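Local coordinates for P91 (Metagenome, PDB 4ZI5), which hydrolyses phosphotriesters as a promiscuous activity, on the alpha/beta hydrolase scaffold of the dienelactone hydrolase family, at residues K124-G129 against L147-T152; T136-A141 against G166-S171; G44-P49 against L73-H78; L173-A178 against Q203-G208. One frame throughout, in Å; residues are numbered along the deposited sequence. Where two conformers were deposited one is given.

Overall arrangement
Contacts 1, 3 and 4 are parallel strand pairs of a single sheet, whereas contact 2 sets helix 132-142 against the loop that feeds strand 171-177. Contacts 1 and 3 lie deepest, centred about 7 Å from the centre of the chain, and they join where strands 42-48 and 125-130 run side by side. Contact 4, about 15 Å from that centre, is buried too, but partly by a second subunit that carries the sheet onward. Chemistry shifts with position: short and branched aliphatic side chains in contact 1, a phenylalanine-methionine-alanine cluster in contact 3, a histidine-tyrosine pair in contact 4, and a water bridge with scant apolar packing in contact 2, which includes exposed loop residues.

Contact 1 of 4, residues K124-G129 against L147-T152; sequences KVAAIG and LTAIVT
Ala127 holds the middle of this parallel pair: its N donates to Ala149 O at 3.1 Å and its O accepts Val151 N at 3.0 Å, both bonds lying in the carbonyl plane of the acceptor. Its methyl CB rests 4.1 Å from Ile150 CG2; with chi1 of Ile150 at 65°, CG2 is anti to the carbonyl carbon, which turns it to this methyl. Further back, Val125 O receives Thr148 N at 2.8 Å, almost in line with its own C=O bond. Leu147 crosses Val125 at about a right angle, CD2 to CG2 at 4.2 Å, and the same CD2 lies 3.8 Å from Ala126 CA. One water spans the edge, accepting from Val125 N and bonded to Thr148 OG1. The two strands belong to a beta-alpha-beta crossover through the helix 132-142, whose Cys137 covers Ala127 and Ile150; helix 231-248 packs on the opposite face through Phe245. Strand 125-130 runs into a GxCxG pattern at Gly129, consistent with the nucleophile elbow of this family. Short and branched apolar side chains thus meet across the pair while the regular hydrogen bonds come from the backbone, leaving Ala149 N a buried donor with no partner in the model.

Contact 2 of 4, residues T136-A141 against G166-S171; sequences TCLELA and GRIQSS
Arg167 only skirts Ala141, through its backbone; the guanidinium end leads away, and its NE is bonded to Gly163 O. Ile168 then makes the main apolar touch. Its CA-H points at Ala141 O, 3.6 Å from CA to O, and its CG1 lies 4.1 Å from Ala141 CB. With CG1 beside the backbone N (chi1 -68°), the chain carries CD1 on to Leu138, one turn earlier in the helix, where the two CD1 methyls meet at 4.0 Å and the side chains cross obliquely. This helix, 132-142, is the connection of a beta-alpha-beta unit in the alpha/beta hydrolase fold, and the contact joins its C-terminal part to the loop leading into the later strand 171-177. At Gln169 it is the backbone that matters: its N donates to a water at 2.8 Å, and that water donates in turn to Ala141 O, also at 2.8 Å, bridging a carbonyl of the last helical turn to the loop. Ser170 follows, its OG 3.9 Å from Ala141 CB and bonded to Ser171 O at 3.1 Å, the hydroxyl standing 54° above that carbonyl's plane. A glycine here would probably leave Ser171 O without this donor and open a small gap beside the Ala141 methyl. Ser171 begins the strand, its backbone pairing with Thr148 and Ile150 while its OG is bonded to Asp201.

Contact 3 of 4, residues G44-P49 against L73-H78; sequences GVVVFP and LAADMH
Phe48, Ala75 and Met77 form the tight side of this contact. The CB of Phe48 points away from 73-78, but with CG anti to the carbonyl carbon (chi1 -69°) the ring swings back, and its CD1 comes to 3.8 Å from Ala75 CB. Met77, bent at chi2 and chi3, sets its SD obliquely to the ring, 3.8 Å from Phe48 CE1, a Met-aromatic contact. Replacing the ring with an alanine methyl is likely to cost Met77 SD its contact with Phe48 and open a gap beside Ala75. The backbone is equally firm there: Ala75 N reaches Val47 O at 2.9 Å, nearly straight at 177°, and Val47 N meets Leu73 O at 2.8 Å. Beyond Ala75 the chains part and regular pairing stops. Pro49 still touches with CG, 3.4 Å from Ala75 O, a buried carbonyl with no polar partner in the model. The two strands belong to a beta-alpha-beta unit: the connecting helix 56-67 covers Val45 and Val47 through Leu65, strand 125-130 flanks strand 42-48, and on the Phe48 side helices 100-115 and 132-142 close in with Ala110, Thr136 and Cys137.

Contact 4 of 4, residues L173-A178 against Q203-G208; sequences LVCHGA and QVLYLG
Five backbone hydrogen bonds zip these parallel strands together, from Val174 N on Gln203 O to Ala178 N on Leu207 O. The straightest is His176 N to Leu205 O, 2.9 Å at 176°. At the far end Ala178 N still reaches Leu207 O at 3.0 Å, though from above the carbonyl plane, as the strand gives way to a loop. The aromatic pair is His176 and Tyr206, an offset edge-to-face stack with planes at 85°: the imidazole edge is turned to the tyrosine face, and CD2 of His176 comes 3.9 Å from CE2 of Tyr206. His176 CG anti to the backbone N (chi1 -178°) sends the imidazole out alongside the Tyr206 side chain. Apolar contacts fill the rest: Val174 CB meets Val204 CG2 at 3.8 Å on the sheet face that carries His176 and Tyr206, while on the other Leu173 CD1 packs on Gln203 CB at 3.9 Å. Helix 185-198, the crossover of this beta-alpha-beta unit, covers the His176 side through Met188 and Met192. Strand 202-207 also pairs antiparallel with a strand of the second subunit, where Tyr206 meets Tyr206 of that chain. Backbone bonds on both flanks thus make this strand the seam of a sheet continuous across the dimer.

Contact 1 of 4, residues K124-G129 against L147-T152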
loop_
_atom_site.group_PDB
_atom_site.type_symbol
_atom_site.label_atom_id
_atom_site.label_comp_id
_atom_site.label_asym_id
_atom_site.label_seq_id
_atom_site.Cartn_x
_atom_site.Cartn_y
_atom_site.Cartn_z
ATOM N N LYS A 124 7.862 -21.386 7.371
ATOM C CA LYS A 124 7.780 -19.926 7.231
ATOM C C LYS A 124 8.561 -19.493 5.993
ATOM O O LYS A 124 9.687 -18.959 6.090
ATOM C CB LYS A 124 8.343 -19.234 8.467
ATOM C CG LYS A 124 7.484 -19.471 9.727
ATOM C CD LYS A 124 8.032 -18.670 10.893
ATOM C CE LYS A 124 7.300 -19.012 12.188
ATOM N NZ LYS A 124 7.211 -17.781 13.012
ATOM N N VAL A 125 7.937 -19.688 4.832
ATOM C CA VAL A 125 8.568 -19.307 3.583
ATOM C C VAL A 125 7.704 -18.374 2.747
ATOM O O VAL A 125 6.481 -18.409 2.812
ATOM C CB VAL A 125 8.966 -20.540 2.764
ATOM C CG1 VAL A 125 10.121 -21.267 3.475
ATOM C CG2 VAL A 125 7.775 -21.448 2.516
ATOM N N ALA A 126 8.362 -17.511 1.992
ATOM C CA ALA A 126 7.682 -16.544 1.133
ATOM C C ALA A 126 8.450 -16.412 -0.172
ATOM O O ALA A 126 9.523 -16.992 -0.340
ATOM C CB ALA A 126 7.586 -15.183 1.824
ATOM N N ALA A 127 7.879 -15.684 -1.118
ATOM C CA ALA A 127 8.551 -15.424 -2.387
ATOM C C ALA A 127 8.281 -14.003 -2.816
ATOM O O ALA A 127 7.167 -13.491 -2.676
ATOM C CB ALA A 127 8.079 -16.363 -3.479
ATOM N N ILE A 128 9.316 -13.367 -3.318
ATOM C CA ILE A 128 9.166 -12.083 -3.954
ATOM C C ILE A 128 9.674 -12.205 -5.373
ATOM O O ILE A 128 10.437 -13.134 -5.718
ATOM C CB ILE A 128 9.866 -10.942 -3.183
ATOM C CG1 ILE A 128 11.406 -11.021 -3.257
ATOM C CG2 ILE A 128 9.367 -10.919 -1.763
ATOM C CD1 ILE A 128 12.109 -9.777 -2.755
ATOM N N GLY A 129 9.229 -11.303 -6.229
ATOM C CA GLY A 129 9.731 -11.270 -7.578
ATOM C C GLY A 129 9.561 -9.961 -8.299
ATOM O O GLY A 129 8.637 -9.173 -8.012
ATOM N N LEU A 147 3.302 -21.310 0.778
ATOM C CA LEU A 147 3.899 -20.003 0.997
ATOM C C LEU A 147 3.041 -19.181 1.940
ATOM O O LEU A 147 1.815 -19.169 1.861
ATOM C CB LEU A 147 4.027 -19.271 -0.337
ATOM C CG LEU A 147 5.038 -19.894 -1.306
ATOM C CD1 LEU A 147 4.760 -19.437 -2.719
ATOM C CD2 LEU A 147 6.453 -19.524 -0.930
ATOM N N THR A 148 3.705 -18.527 2.874
ATOM C CA THR A 148 3.061 -17.548 3.755
ATOM C C THR A 148 2.648 -16.255 3.025
ATOM O O THR A 148 1.576 -15.698 3.272
ATOM C CB THR A 148 3.977 -17.258 4.945
ATOM O OG1 THR A 148 4.112 -18.454 5.704
ATOM C CG2 THR A 148 3.394 -16.166 5.851
ATOM N N ALA A 149 3.494 -15.807 2.109
ATOM C CA ALA A 149 3.265 -14.561 1.417
ATOM C C ALA A 149 4.009 -14.583 0.098
ATOM O O ALA A 149 5.065 -15.222 -0.027
ATOM C CB ALA A 149 3.787 -13.387 2.254
ATOM N N ILE A 150 3.410 -13.941 -0.893
ATOM C CA ILE A 150 4.151 -13.480 -2.068
ATOM C C ILE A 150 4.028 -11.973 -2.194
ATOM O O ILE A 150 3.004 -11.383 -1.817
ATOM C CB ILE A 150 3.765 -14.174 -3.410
ATOM C CG1 ILE A 150 2.321 -13.858 -3.830
ATOM C CG2 ILE A 150 4.006 -15.680 -3.315
ATOM C CD1 ILE A 150 1.983 -14.235 -5.245
ATOM N N VAL A 151 5.080 -11.366 -2.747
ATOM C CA VAL A 151 5.096 -9.939 -3.053
ATOM C C VAL A 151 5.671 -9.758 -4.456
ATOM O O VAL A 151 6.776 -10.232 -4.757
ATOM C CB VAL A 151 5.953 -9.111 -2.064
ATOM C CG1 VAL A 151 5.820 -7.632 -2.397
ATOM C CG2 VAL A 151 5.523 -9.377 -0.616
ATOM N N THR A 152 4.903 -9.133 -5.334
ATOM C CA THR A 152 5.333 -8.875 -6.701
ATOM C C THR A 152 5.685 -7.387 -6.828
ATOM O O THR A 152 5.023 -6.519 -6.245
ATOM C CB THR A 152 4.270 -9.310 -7.733
ATOM O OG1 THR A 152 3.124 -8.467 -7.668
ATOM C CG2 THR A 152 3.834 -10.736 -7.420
HETATM O O HOH W 1 5.085 -20.779 4.853
#

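Contact 2 of 4, residues T136-A141 against G166-S171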
loop_
_atom_site.group_PDB
_atom_site.type_symbol
_atom_site.label_atom_id
_atom_site.label_comp_id
_atom_site.label_asym_id
_atom_site.label_seq_id
_atom_site.Cartn_x
_atom_site.Cartn_y
_atom_site.Cartn_z
ATOM N N THR A 136 6.124 -14.983 -11.879
ATOM C CA THR A 136 6.535 -16.292 -11.411
ATOM C C THR A 136 5.986 -16.583 -10.006
ATOM O O THR A 136 5.562 -17.718 -9.720
ATOM C CB THR A 136 8.089 -16.445 -11.408
ATOM O OG1 THR A 136 8.625 -16.232 -12.731
ATOM C CG2 THR A 136 8.493 -17.817 -10.975
ATOM N N CYS A 137 6.047 -15.594 -9.116
ATOM C CA CYS A 137 5.524 -15.751 -7.733
ATOM C C CYS A 137 4.055 -16.121 -7.758
ATOM O O CYS A 137 3.639 -17.021 -7.045
ATOM C CB CYS A 137 5.679 -14.466 -6.929
ATOM S SG CYS A 137 7.355 -14.060 -6.424
ATOM N N LEU A 138 3.301 -15.465 -8.636
ATOM C CA LEU A 138 1.865 -15.724 -8.736
ATOM C C LEU A 138 1.578 -17.109 -9.330
ATOM O O LEU A 138 0.704 -17.823 -8.821
ATOM C CB LEU A 138 1.177 -14.614 -9.520
ATOM C CG LEU A 138 -0.340 -14.747 -9.625
ATOM C CD1 LEU A 138 -0.997 -14.860 -8.271
ATOM C CD2 LEU A 138 -0.906 -13.543 -10.388
ATOM N N GLU A 139 2.330 -17.501 -10.360
ATOM C CA GLU A 139 2.244 -18.875 -10.894
ATOM C C GLU A 139 2.511 -19.913 -9.813
ATOM O O GLU A 139 1.750 -20.882 -9.648
ATOM C CB GLU A 139 3.209 -19.080 -12.085
ATOM C CG GLU A 139 2.882 -18.239 -13.316
ATOM C CD GLU A 139 1.484 -18.492 -13.788
ATOM O OE1 GLU A 139 1.256 -19.612 -14.270
ATOM O OE2 GLU A 139 0.604 -17.583 -13.676
ATOM N N LEU A 140 3.580 -19.711 -9.055
ATOM C CA LEU A 140 3.935 -20.641 -7.986
ATOM C C LEU A 140 2.868 -20.710 -6.900
ATOM O O LEU A 140 2.496 -21.819 -6.462
ATOM C CB LEU A 140 5.290 -20.288 -7.385
ATOM C CG LEU A 140 5.829 -21.178 -6.258
ATOM C CD1 LEU A 140 6.021 -22.635 -6.663
ATOM C CD2 LEU A 140 7.136 -20.577 -5.784
ATOM N N ALA A 141 2.355 -19.553 -6.482
ATOM C CA ALA A 141 1.262 -19.546 -5.501
ATOM C C ALA A 141 0.029 -20.282 -6.014
ATOM O O ALA A 141 -0.630 -20.976 -5.242
ATOM C CB ALA A 141 0.901 -18.118 -5.094
ATOM N N GLY A 166 -9.083 -21.230 -6.124
ATOM C CA GLY A 166 -9.036 -21.648 -4.741
ATOM C C GLY A 166 -7.678 -22.135 -4.234
ATOM O O GLY A 166 -7.549 -22.449 -3.056
ATOM N N ARG A 167 -6.655 -22.182 -5.083
ATOM C CA ARG A 167 -5.415 -22.840 -4.694
ATOM C C ARG A 167 -4.411 -21.977 -3.955
ATOM O O ARG A 167 -3.563 -22.499 -3.235
ATOM C CB ARG A 167 -4.754 -23.475 -5.898
ATOM C CG ARG A 167 -5.659 -24.497 -6.583
ATOM C CD ARG A 167 -4.843 -25.638 -7.127
ATOM N NE ARG A 167 -5.403 -26.263 -8.328
ATOM C CZ ARG A 167 -5.129 -27.505 -8.728
ATOM N NH1 ARG A 167 -5.689 -27.978 -9.839
ATOM N NH2 ARG A 167 -4.301 -28.286 -8.035
ATOM N N ILE A 168 -4.486 -20.653 -4.112
ATOM C CA ILE A 168 -3.501 -19.814 -3.440
ATOM C C ILE A 168 -3.674 -19.910 -1.933
ATOM O O ILE A 168 -4.774 -19.671 -1.423
ATOM C CB ILE A 168 -3.612 -18.335 -3.863
ATOM C CG1 ILE A 168 -3.188 -18.204 -5.320
ATOM C CG2 ILE A 168 -2.711 -17.457 -3.000
ATOM C CD1 ILE A 168 -3.592 -16.883 -5.965
ATOM N N GLN A 169 -2.617 -20.285 -1.208
ATOM C CA GLN A 169 -2.687 -20.287 0.271
ATOM C C GLN A 169 -1.909 -19.110 0.900
ATOM O O GLN A 169 -2.049 -18.875 2.088
ATOM C CB GLN A 169 -2.382 -21.656 0.916
ATOM C CG GLN A 169 -1.031 -22.291 0.732
ATOM C CD GLN A 169 -0.962 -23.687 1.373
ATOM O OE1 GLN A 169 -0.506 -23.853 2.519
ATOM N NE2 GLN A 169 -1.406 -24.695 0.632
ATOM N N SER A 170 -1.159 -18.340 0.110
ATOM C CA SER A 170 -0.365 -17.254 0.645
ATOM C C SER A 170 -1.151 -15.969 0.695
ATOM O O SER A 170 -2.094 -15.766 -0.073
ATOM C CB SER A 170 0.850 -16.993 -0.254
ATOM O OG SER A 170 0.477 -16.569 -1.568
ATOM N N SER A 171 -0.728 -15.078 1.586
ATOM C CA SER A 171 -1.045 -13.656 1.456
ATOM C C SER A 171 -0.449 -13.179 0.140
ATOM O O SER A 171 0.567 -13.728 -0.341
ATOM C CB SER A 171 -0.412 -12.867 2.590
ATOM O OG SER A 171 -0.949 -11.567 2.693
HETATM O O HOH W 2 -0.167 -20.813 -2.470
#

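Contact 3 of 4, residues G44-P49 against L73-H78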
loop_
_atom_site.group_PDB
_atom_site.type_symbol
_atom_site.label_atom_id
_atom_site.label_comp_id
_atom_site.label_asym_id
_atom_site.label_seq_id
_atom_site.Cartn_x
_atom_site.Cartn_y
_atom_site.Cartn_z
ATOM N N GLY A 44 12.391 -18.054 5.373
ATOM C CA GLY A 44 13.055 -18.115 4.069
ATOM C C GLY A 44 12.272 -17.383 2.986
ATOM O O GLY A 44 11.032 -17.402 2.980
ATOM N N VAL A 45 12.990 -16.706 2.087
ATOM C CA VAL A 45 12.378 -15.998 0.967
ATOM C C VAL A 45 13.086 -16.376 -0.334
ATOM O O VAL A 45 14.333 -16.267 -0.433
ATOM C CB VAL A 45 12.446 -14.459 1.132
ATOM C CG1 VAL A 45 11.690 -13.744 0.007
ATOM C CG2 VAL A 45 11.839 -14.040 2.479
ATOM N N VAL A 46 12.314 -16.808 -1.321
ATOM C CA VAL A 46 12.841 -16.968 -2.675
ATOM C C VAL A 46 12.720 -15.657 -3.410
ATOM O O VAL A 46 11.664 -15.032 -3.361
ATOM C CB VAL A 46 12.041 -17.999 -3.502
ATOM C CG1 VAL A 46 12.728 -18.216 -4.843
ATOM C CG2 VAL A 46 11.934 -19.313 -2.763
ATOM N N VAL A 47 13.784 -15.251 -4.102
ATOM C CA VAL A 47 13.791 -14.006 -4.855
ATOM C C VAL A 47 13.842 -14.388 -6.316
ATOM O O VAL A 47 14.854 -14.929 -6.755
ATOM C CB VAL A 47 14.987 -13.119 -4.516
ATOM C CG1 VAL A 47 14.967 -11.833 -5.351
ATOM C CG2 VAL A 47 15.034 -12.817 -3.004
ATOM N N PHE A 48 12.762 -14.124 -7.054
ATOM C CA PHE A 48 12.712 -14.390 -8.481
ATOM C C PHE A 48 13.139 -13.156 -9.286
ATOM O O PHE A 48 12.532 -12.096 -9.164
ATOM C CB PHE A 48 11.331 -14.873 -8.915
ATOM C CG PHE A 48 10.982 -16.251 -8.410
ATOM C CD1 PHE A 48 11.639 -17.371 -8.892
ATOM C CD2 PHE A 48 10.043 -16.433 -7.397
ATOM C CE1 PHE A 48 11.359 -18.646 -8.397
ATOM C CE2 PHE A 48 9.744 -17.703 -6.924
ATOM C CZ PHE A 48 10.427 -18.814 -7.427
ATOM N N PRO A 49 14.198 -13.282 -10.104
ATOM C CA PRO A 49 14.665 -12.108 -10.834
ATOM C C PRO A 49 13.802 -11.691 -12.011
ATOM O O PRO A 49 12.830 -12.355 -12.362
ATOM C CB PRO A 49 16.066 -12.505 -11.338
ATOM C CG PRO A 49 16.323 -13.872 -10.841
ATOM C CD PRO A 49 15.091 -14.451 -10.286
ATOM N N LEU A 73 17.063 -16.935 -1.025
ATOM C CA LEU A 73 17.657 -17.527 -2.212
ATOM C C LEU A 73 17.291 -16.755 -3.463
ATOM O O LEU A 73 16.130 -16.714 -3.854
ATOM C CB LEU A 73 17.180 -18.962 -2.408
ATOM C CG LEU A 73 17.789 -19.676 -3.622
ATOM C CD1 LEU A 73 19.252 -20.043 -3.370
ATOM C CD2 LEU A 73 17.001 -20.920 -3.951
ATOM N N ALA A 74 18.297 -16.160 -4.077
ATOM C CA ALA A 74 18.158 -15.564 -5.406
ATOM C C ALA A 74 18.153 -16.698 -6.416
ATOM O O ALA A 74 19.149 -17.429 -6.545
ATOM C CB ALA A 74 19.273 -14.577 -5.650
ATOM N N ALA A 75 16.987 -16.885 -7.048
ATOM C CA ALA A 75 16.711 -18.041 -7.871
ATOM C C ALA A 75 17.353 -17.929 -9.262
ATOM O O ALA A 75 17.499 -16.836 -9.804
ATOM C CB ALA A 75 15.217 -18.238 -8.007
ATOM N N ASP A 76 17.730 -19.078 -9.811
ATOM C CA ASP A 76 18.148 -19.197 -11.202
ATOM C C ASP A 76 17.026 -19.886 -11.966
ATOM O O ASP A 76 16.925 -21.133 -11.930
ATOM C CB ASP A 76 19.440 -20.000 -11.275
ATOM C CG ASP A 76 19.906 -20.275 -12.720
ATOM O OD1 ASP A 76 19.383 -19.633 -13.657
ATOM O OD2 ASP A 76 20.743 -21.197 -12.918
ATOM N N MET A 77 16.186 -19.117 -12.659
ATOM C CA MET A 77 15.107 -19.725 -13.469
ATOM C C MET A 77 15.614 -20.326 -14.774
ATOM O O MET A 77 15.161 -21.392 -15.173
ATOM C CB MET A 77 13.973 -18.744 -13.775
ATOM C CG MET A 77 13.138 -18.386 -12.576
ATOM S SD MET A 77 12.141 -19.728 -11.933
ATOM C CE MET A 77 10.836 -19.787 -13.157
ATOM N N HIS A 78 16.562 -19.649 -15.425
ATOM C CA HIS A 78 17.008 -20.044 -16.748
ATOM C C HIS A 78 17.884 -21.276 -16.760
ATOM O O HIS A 78 17.849 -22.038 -17.729
ATOM C CB HIS A 78 17.709 -18.876 -17.428
ATOM C CG HIS A 78 16.850 -17.663 -17.558
ATOM N ND1 HIS A 78 15.479 -17.728 -17.695
ATOM C CD2 HIS A 78 17.167 -16.354 -17.584
ATOM C CE1 HIS A 78 14.991 -16.508 -17.781
ATOM N NE2 HIS A 78 15.995 -15.656 -17.725
#

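Contact 4 of 4, residues L173-A178 against Q203-G208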
loop_
_atom_site.group_PDB
_atom_site.type_symbol
_atom_site.label_atom_id
_atom_site.label_comp_id
_atom_site.label_asym_id
_atom_site.label_seq_id
_atom_site.Cartn_x
_atom_site.Cartn_y
_atom_site.Cartn_z
ATOM N N LEU A 173 0.660 -9.521 -1.882
ATOM C CA LEU A 173 0.828 -8.079 -2.060
ATOM C C LEU A 173 1.394 -7.818 -3.462
ATOM O O LEU A 173 2.473 -8.314 -3.820
ATOM C CB LEU A 173 1.768 -7.515 -0.985
ATOM C CG LEU A 173 2.282 -6.073 -1.176
ATOM C CD1 LEU A 173 1.177 -5.041 -1.192
ATOM C CD2 LEU A 173 3.278 -5.704 -0.097
ATOM N N VAL A 174 0.635 -7.098 -4.273
ATOM C CA VAL A 174 1.052 -6.714 -5.643
ATOM C C VAL A 174 1.452 -5.226 -5.599
ATOM O O VAL A 174 0.596 -4.378 -5.356
ATOM C CB VAL A 174 -0.117 -6.902 -6.649
ATOM C CG1 VAL A 174 0.220 -6.436 -8.038
ATOM C CG2 VAL A 174 -0.536 -8.376 -6.691
ATOM N N CYS A 175 2.719 -4.924 -5.878
ATOM C CA CYS A 175 3.189 -3.544 -5.945
ATOM C C CYS A 175 3.314 -3.193 -7.427
ATOM O O CYS A 175 4.141 -3.758 -8.132
ATOM C CB CYS A 175 4.512 -3.398 -5.206
ATOM S SG CYS A 175 4.402 -3.786 -3.437
ATOM N N HIS A 176 2.452 -2.281 -7.886
ATOM C CA HIS A 176 2.240 -2.012 -9.300
ATOM C C HIS A 176 2.584 -0.563 -9.614
ATOM O O HIS A 176 2.126 0.351 -8.921
ATOM C CB HIS A 176 0.784 -2.292 -9.639
ATOM C CG HIS A 176 0.448 -2.099 -11.072
ATOM N ND1 HIS A 176 1.000 -2.864 -12.070
ATOM C CD2 HIS A 176 -0.412 -1.250 -11.681
ATOM C CE1 HIS A 176 0.522 -2.475 -13.236
ATOM N NE2 HIS A 176 -0.345 -1.501 -13.030
ATOM N N GLY A 177 3.372 -0.353 -10.663
ATOM C CA GLY A 177 3.612 0.992 -11.174
ATOM C C GLY A 177 2.357 1.474 -11.906
ATOM O O GLY A 177 1.947 0.857 -12.913
ATOM N N ALA A 178 1.752 2.554 -11.408
ATOM C CA ALA A 178 0.432 2.970 -11.878
ATOM C C ALA A 178 0.408 3.385 -13.336
ATOM O O ALA A 178 -0.658 3.373 -13.940
ATOM C CB ALA A 178 -0.108 4.095 -11.042
ATOM N N GLN A 203 -3.590 -7.550 -1.180
ATOM C CA GLN A 203 -3.498 -6.117 -1.357
ATOM C C GLN A 203 -2.921 -5.822 -2.721
ATOM O O GLN A 203 -2.055 -6.560 -3.204
ATOM C CB GLN A 203 -2.565 -5.470 -0.359
ATOM C CG GLN A 203 -2.756 -5.808 1.100
ATOM C CD GLN A 203 -1.646 -5.225 1.925
ATOM O OE1 GLN A 203 -1.628 -4.022 2.188
ATOM N NE2 GLN A 203 -0.683 -6.071 2.334
ATOM N N VAL A 204 -3.342 -4.704 -3.307
ATOM C CA VAL A 204 -2.655 -4.141 -4.481
ATOM C C VAL A 204 -2.330 -2.695 -4.180
ATOM O O VAL A 204 -3.225 -1.911 -3.871
ATOM C CB VAL A 204 -3.505 -4.218 -5.780
ATOM C CG1 VAL A 204 -2.862 -3.446 -6.912
ATOM C CG2 VAL A 204 -3.736 -5.677 -6.185
ATOM N N LEU A 205 -1.042 -2.347 -4.307
ATOM C CA LEU A 205 -0.555 -1.013 -4.058
ATOM C C LEU A 205 -0.157 -0.430 -5.402
ATOM O O LEU A 205 0.838 -0.858 -6.017
ATOM C CB LEU A 205 0.676 -1.023 -3.126
ATOM C CG LEU A 205 1.362 0.311 -2.801
ATOM C CD1 LEU A 205 0.408 1.253 -2.063
ATOM C CD2 LEU A 205 2.566 0.006 -1.939
ATOM N N TYR A 206 -0.957 0.538 -5.835
ATOM C CA TYR A 206 -0.683 1.357 -7.003
ATOM C C TYR A 206 0.261 2.481 -6.605
ATOM O O TYR A 206 -0.084 3.330 -5.753
ATOM C CB TYR A 206 -1.969 1.997 -7.537
ATOM C CG TYR A 206 -2.841 1.071 -8.323
ATOM C CD1 TYR A 206 -3.671 0.170 -7.665
ATOM C CD2 TYR A 206 -2.912 1.139 -9.720
ATOM C CE1 TYR A 206 -4.510 -0.667 -8.373
ATOM C CE2 TYR A 206 -3.751 0.281 -10.443
ATOM C CZ TYR A 206 -4.526 -0.627 -9.753
ATOM O OH TYR A 206 -5.400 -1.467 -10.385
ATOM N N LEU A 207 1.392 2.538 -7.289
ATOM C CA LEU A 207 2.403 3.543 -7.042
ATOM C C LEU A 207 2.406 4.575 -8.145
ATOM O O LEU A 207 2.796 4.312 -9.268
ATOM C CB LEU A 207 3.746 2.875 -6.904
ATOM C CG LEU A 207 3.768 1.982 -5.649
ATOM C CD1 LEU A 207 4.744 0.846 -5.845
ATOM C CD2 LEU A 207 4.024 2.740 -4.356
ATOM N N GLY A 208 1.933 5.777 -7.831
ATOM C CA GLY A 208 1.863 6.827 -8.841
ATOM C C GLY A 208 3.213 7.182 -9.431
ATOM O O GLY A 208 4.234 7.088 -8.771
#